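Long-range contact in uncharacterized protein (Bacteroides eggerthii, PDB 4GDZ), which is of unknown function but belongs to the DUF4251 family, is built on an antiparallel beta sheet and binds a magnesium ion in the crystal: residues 132-144 / 153-165. Residues are numbered along the deposited sequence; the frame is centred on the assembly and turned at random. Where two conformers were deposited one is given.
Sequences FLTLTNGDNNATV and NTMTLSGSLLPLN. With MG (magnesium ion), chain B.
Asn140 meets Leu161 twice, once through its backbone and once through its side chain. Leu161 N donates to Asn140 O at 2.8 Å, while Asn140 ND2 reaches back to Leu161 O at 3.3 Å; this second bond is bent (144° at the hydrogen), and the donor sits above the carbonyl plane. The amide gets there because CG lies between the backbone N and the carbonyl carbon (chi1 70°), which also brings ND2 to 3.6 Å from Leu162 CD2. With an alanine in place of Asn140, Leu161 O would probably lose its side-chain donor and a gap would be likely to open beside Leu162 CD2. From Asn140 the strands run on as a continuous, strongly twisted antiparallel ladder: Ala142 and Gly159 bond reciprocally through N and O, and so do Val144 and Leu157, with Val144 N to Leu157 O nearly straight at 2.8 Å.

Side chains alternate across the sheet. On one face Ala142 CB packs 4.1 Å from Leu161 CB, and Leu161, its CG anti to the backbone N (chi1 -175°), reaches past strand 141-148 to the side chains of strand 128-135, CD1 lying 4.2 Å from Leu133 CD1 and CD2 near Leu135 CD2. Further along this face Val144 CG1 rests near Leu157 CB. On the other, the methyls of Thr143 and Thr156 meet, CG2 to CG2, at 3.7 Å; Thr156 OG1 hydrogen-bonds to Thr145 OG1, and Ser158 OG to Gln53 NE2.

Just before strand 155-163, Asn153 O binds the magnesium ion with Asn147, Pro148 and Asn151, at the end of the hairpin where strand 141-148 runs into the turn back to strand 155-163. Strand 155-163 lies between 141-148 and 46-55, and helix 28-44 packs against the leucine face, where Leu42 touches Leu161 and Tyr35 touches Leu135.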
# COMPACT_ATOMS: atom_id res chain seq x y z
N PHE A 132 2.22 -9.84 13.90
CA PHE A 132 3.26 -8.85 13.60
C PHE A 132 2.59 -7.48 13.59
O PHE A 132 1.63 -7.26 12.88
CB PHE A 132 3.93 -9.13 12.25
CG PHE A 132 4.98 -8.09 11.85
CD1 PHE A 132 6.14 -7.90 12.61
CD2 PHE A 132 4.76 -7.25 10.77
CE1 PHE A 132 7.08 -6.94 12.28
CE2 PHE A 132 5.71 -6.31 10.42
CZ PHE A 132 6.86 -6.14 11.18
N LEU A 133 3.12 -6.56 14.38
CA LEU A 133 2.51 -5.25 14.60
C LEU A 133 3.55 -4.17 14.36
O LEU A 133 4.69 -4.28 14.82
CB LEU A 133 1.97 -5.20 16.04
CG LEU A 133 1.35 -3.94 16.64
CD1 LEU A 133 0.69 -4.31 17.96
CD2 LEU A 133 2.40 -2.87 16.88
N THR A 134 3.15 -3.12 13.63
CA THR A 134 4.03 -2.01 13.33
C THR A 134 3.33 -0.71 13.72
O THR A 134 2.12 -0.56 13.55
CB THR A 134 4.42 -1.93 11.84
OG1 THR A 134 3.22 -1.81 11.06
CG2 THR A 134 5.22 -3.18 11.43
N LEU A 135 4.11 0.21 14.29
CA LEU A 135 3.64 1.52 14.73
C LEU A 135 4.59 2.55 14.16
O LEU A 135 5.78 2.51 14.43
CB LEU A 135 3.62 1.60 16.28
CG LEU A 135 3.23 2.93 16.96
CD1 LEU A 135 1.75 3.21 16.79
CD2 LEU A 135 3.61 2.92 18.44
N THR A 136 4.07 3.47 13.37
CA THR A 136 4.87 4.58 12.86
C THR A 136 4.92 5.74 13.91
O THR A 136 3.93 6.02 14.61
CB THR A 136 4.33 5.05 11.49
OG1 THR A 136 4.46 3.96 10.56
CG2 THR A 136 5.12 6.25 10.93
N ASN A 137 6.08 6.37 14.04
CA ASN A 137 6.24 7.54 14.92
C ASN A 137 5.16 8.60 14.64
O ASN A 137 4.68 8.75 13.51
CB ASN A 137 7.64 8.15 14.74
CG ASN A 137 7.86 9.41 15.59
OD1 ASN A 137 7.70 9.40 16.82
ND2 ASN A 137 8.24 10.49 14.93
N GLY A 138 4.76 9.31 15.69
CA GLY A 138 3.93 10.50 15.55
C GLY A 138 2.44 10.30 15.74
O GLY A 138 1.71 11.27 15.85
N ASP A 139 1.96 9.06 15.77
CA ASP A 139 0.54 8.83 15.96
C ASP A 139 0.36 7.43 16.58
O ASP A 139 1.34 6.74 16.85
CB ASP A 139 -0.17 8.95 14.59
CG ASP A 139 -1.69 9.04 14.70
OD1 ASP A 139 -2.22 9.52 15.74
OD2 ASP A 139 -2.37 8.61 13.75
N ASN A 140 -0.89 7.03 16.82
CA ASN A 140 -1.15 5.67 17.32
C ASN A 140 -1.80 4.75 16.30
O ASN A 140 -2.36 3.73 16.70
CB ASN A 140 -1.96 5.72 18.63
CG ASN A 140 -3.38 6.18 18.42
OD1 ASN A 140 -3.69 6.89 17.46
ND2 ASN A 140 -4.26 5.80 19.34
N ASN A 141 -1.72 5.07 15.01
CA ASN A 141 -2.19 4.12 13.99
C ASN A 141 -1.15 3.00 13.85
O ASN A 141 0.06 3.25 13.79
CB ASN A 141 -2.54 4.78 12.63
CG ASN A 141 -3.28 3.80 11.67
OD1 ASN A 141 -4.50 3.60 11.76
ND2 ASN A 141 -2.53 3.20 10.75
N ALA A 142 -1.63 1.77 13.88
CA ALA A 142 -0.79 0.59 13.80
C ALA A 142 -1.41 -0.37 12.82
O ALA A 142 -2.63 -0.36 12.63
CB ALA A 142 -0.64 -0.05 15.17
N THR A 143 -0.58 -1.19 12.23
CA THR A 143 -0.98 -2.22 11.30
C THR A 143 -0.58 -3.56 11.88
O THR A 143 0.53 -3.70 12.43
CB THR A 143 -0.30 -1.98 9.94
OG1 THR A 143 -0.68 -0.66 9.51
CG2 THR A 143 -0.70 -3.03 8.88
N VAL A 144 -1.47 -4.53 11.78
CA VAL A 144 -1.21 -5.84 12.36
C VAL A 144 -1.48 -6.90 11.29
O VAL A 144 -2.46 -6.81 10.56
CB VAL A 144 -2.06 -6.03 13.65
CG1 VAL A 144 -3.58 -6.07 13.36
CG2 VAL A 144 -1.68 -7.31 14.36
N ASN A 153 -2.53 -18.85 4.98
CA ASN A 153 -3.14 -17.56 4.79
C ASN A 153 -3.01 -16.63 6.03
O ASN A 153 -2.77 -17.08 7.16
CB ASN A 153 -4.60 -17.72 4.38
CG ASN A 153 -4.76 -18.66 3.19
OD1 ASN A 153 -3.93 -18.68 2.28
ND2 ASN A 153 -5.81 -19.46 3.20
N THR A 154 -3.13 -15.34 5.79
CA THR A 154 -2.97 -14.35 6.83
C THR A 154 -3.99 -13.25 6.56
O THR A 154 -4.58 -13.19 5.47
CB THR A 154 -1.53 -13.77 6.83
OG1 THR A 154 -1.35 -13.03 5.64
CG2 THR A 154 -0.46 -14.87 6.88
N MSE A 155 -4.21 -12.41 7.56
CA MSE A 155 -5.09 -11.25 7.47
C MSE A 155 -4.33 -10.05 8.02
O MSE A 155 -3.63 -10.16 9.02
CB MSE A 155 -6.36 -11.46 8.29
CG MSE A 155 -7.30 -12.49 7.71
SE MSE A 155 -8.34 -13.41 9.08
CE MSE A 155 -6.69 -14.01 10.03
N THR A 156 -4.47 -8.91 7.34
CA THR A 156 -3.78 -7.67 7.72
C THR A 156 -4.85 -6.60 7.92
O THR A 156 -5.68 -6.36 7.04
CB THR A 156 -2.71 -7.28 6.69
OG1 THR A 156 -1.69 -8.29 6.65
CG2 THR A 156 -2.03 -5.89 7.02
N LEU A 157 -4.81 -5.97 9.09
CA LEU A 157 -5.75 -4.92 9.50
C LEU A 157 -5.01 -3.73 10.08
O LEU A 157 -3.86 -3.85 10.48
CB LEU A 157 -6.71 -5.45 10.57
CG LEU A 157 -7.56 -6.64 10.08
CD1 LEU A 157 -6.91 -7.98 10.41
CD2 LEU A 157 -8.96 -6.55 10.66
N SER A 158 -5.66 -2.57 10.11
CA SER A 158 -5.08 -1.40 10.71
C SER A 158 -6.10 -0.75 11.57
O SER A 158 -7.32 -0.94 11.38
CB SER A 158 -4.52 -0.41 9.67
OG SER A 158 -5.53 0.17 8.87
N GLY A 159 -5.60 0.02 12.53
CA GLY A 159 -6.45 0.71 13.46
C GLY A 159 -5.66 1.45 14.53
O GLY A 159 -4.54 1.87 14.28
N SER A 160 -6.28 1.67 15.70
CA SER A 160 -5.66 2.50 16.77
C SER A 160 -5.05 1.61 17.84
O SER A 160 -5.68 0.67 18.28
CB SER A 160 -6.69 3.41 17.41
OG SER A 160 -7.19 4.33 16.47
N LEU A 161 -3.82 1.89 18.25
CA LEU A 161 -3.18 1.17 19.34
C LEU A 161 -3.37 1.97 20.63
O LEU A 161 -2.99 3.14 20.71
CB LEU A 161 -1.70 0.92 19.05
CG LEU A 161 -0.86 0.08 20.02
CD1 LEU A 161 -1.41 -1.33 20.14
CD2 LEU A 161 0.56 0.03 19.46
N LEU A 162 -4.00 1.34 21.62
CA LEU A 162 -4.48 2.05 22.82
C LEU A 162 -4.03 1.36 24.10
O LEU A 162 -4.00 0.12 24.17
CB LEU A 162 -6.02 2.11 22.80
CG LEU A 162 -6.71 2.91 21.68
CD1 LEU A 162 -8.19 2.55 21.67
CD2 LEU A 162 -6.50 4.42 21.85
N PRO A 163 -3.74 2.15 25.14
CA PRO A 163 -3.62 1.54 26.46
C PRO A 163 -4.97 0.93 26.87
O PRO A 163 -6.03 1.38 26.40
CB PRO A 163 -3.22 2.69 27.39
CG PRO A 163 -3.18 3.93 26.56
CD PRO A 163 -3.53 3.61 25.15
N LEU A 164 -4.93 -0.10 27.71
CA LEU A 164 -6.13 -0.82 28.16
C LEU A 164 -7.18 0.13 28.70
O LEU A 164 -8.35 0.04 28.32
CB LEU A 164 -5.77 -1.83 29.25
CG LEU A 164 -4.95 -3.05 28.82
CD1 LEU A 164 -4.80 -4.01 29.99
CD2 LEU A 164 -5.56 -3.76 27.62
N ASN A 165 -6.76 1.06 29.56
CA ASN A 165 -7.70 2.01 30.17
C ASN A 165 -8.29 3.06 29.23
O ASN A 165 -9.15 3.83 29.62
CB ASN A 165 -7.11 2.67 31.43
CG ASN A 165 -5.95 3.65 31.15
OD1 ASN A 165 -5.60 3.95 30.01
ND2 ASN A 165 -5.36 4.15 32.23
MG MG B . -2.26 -18.79 8.63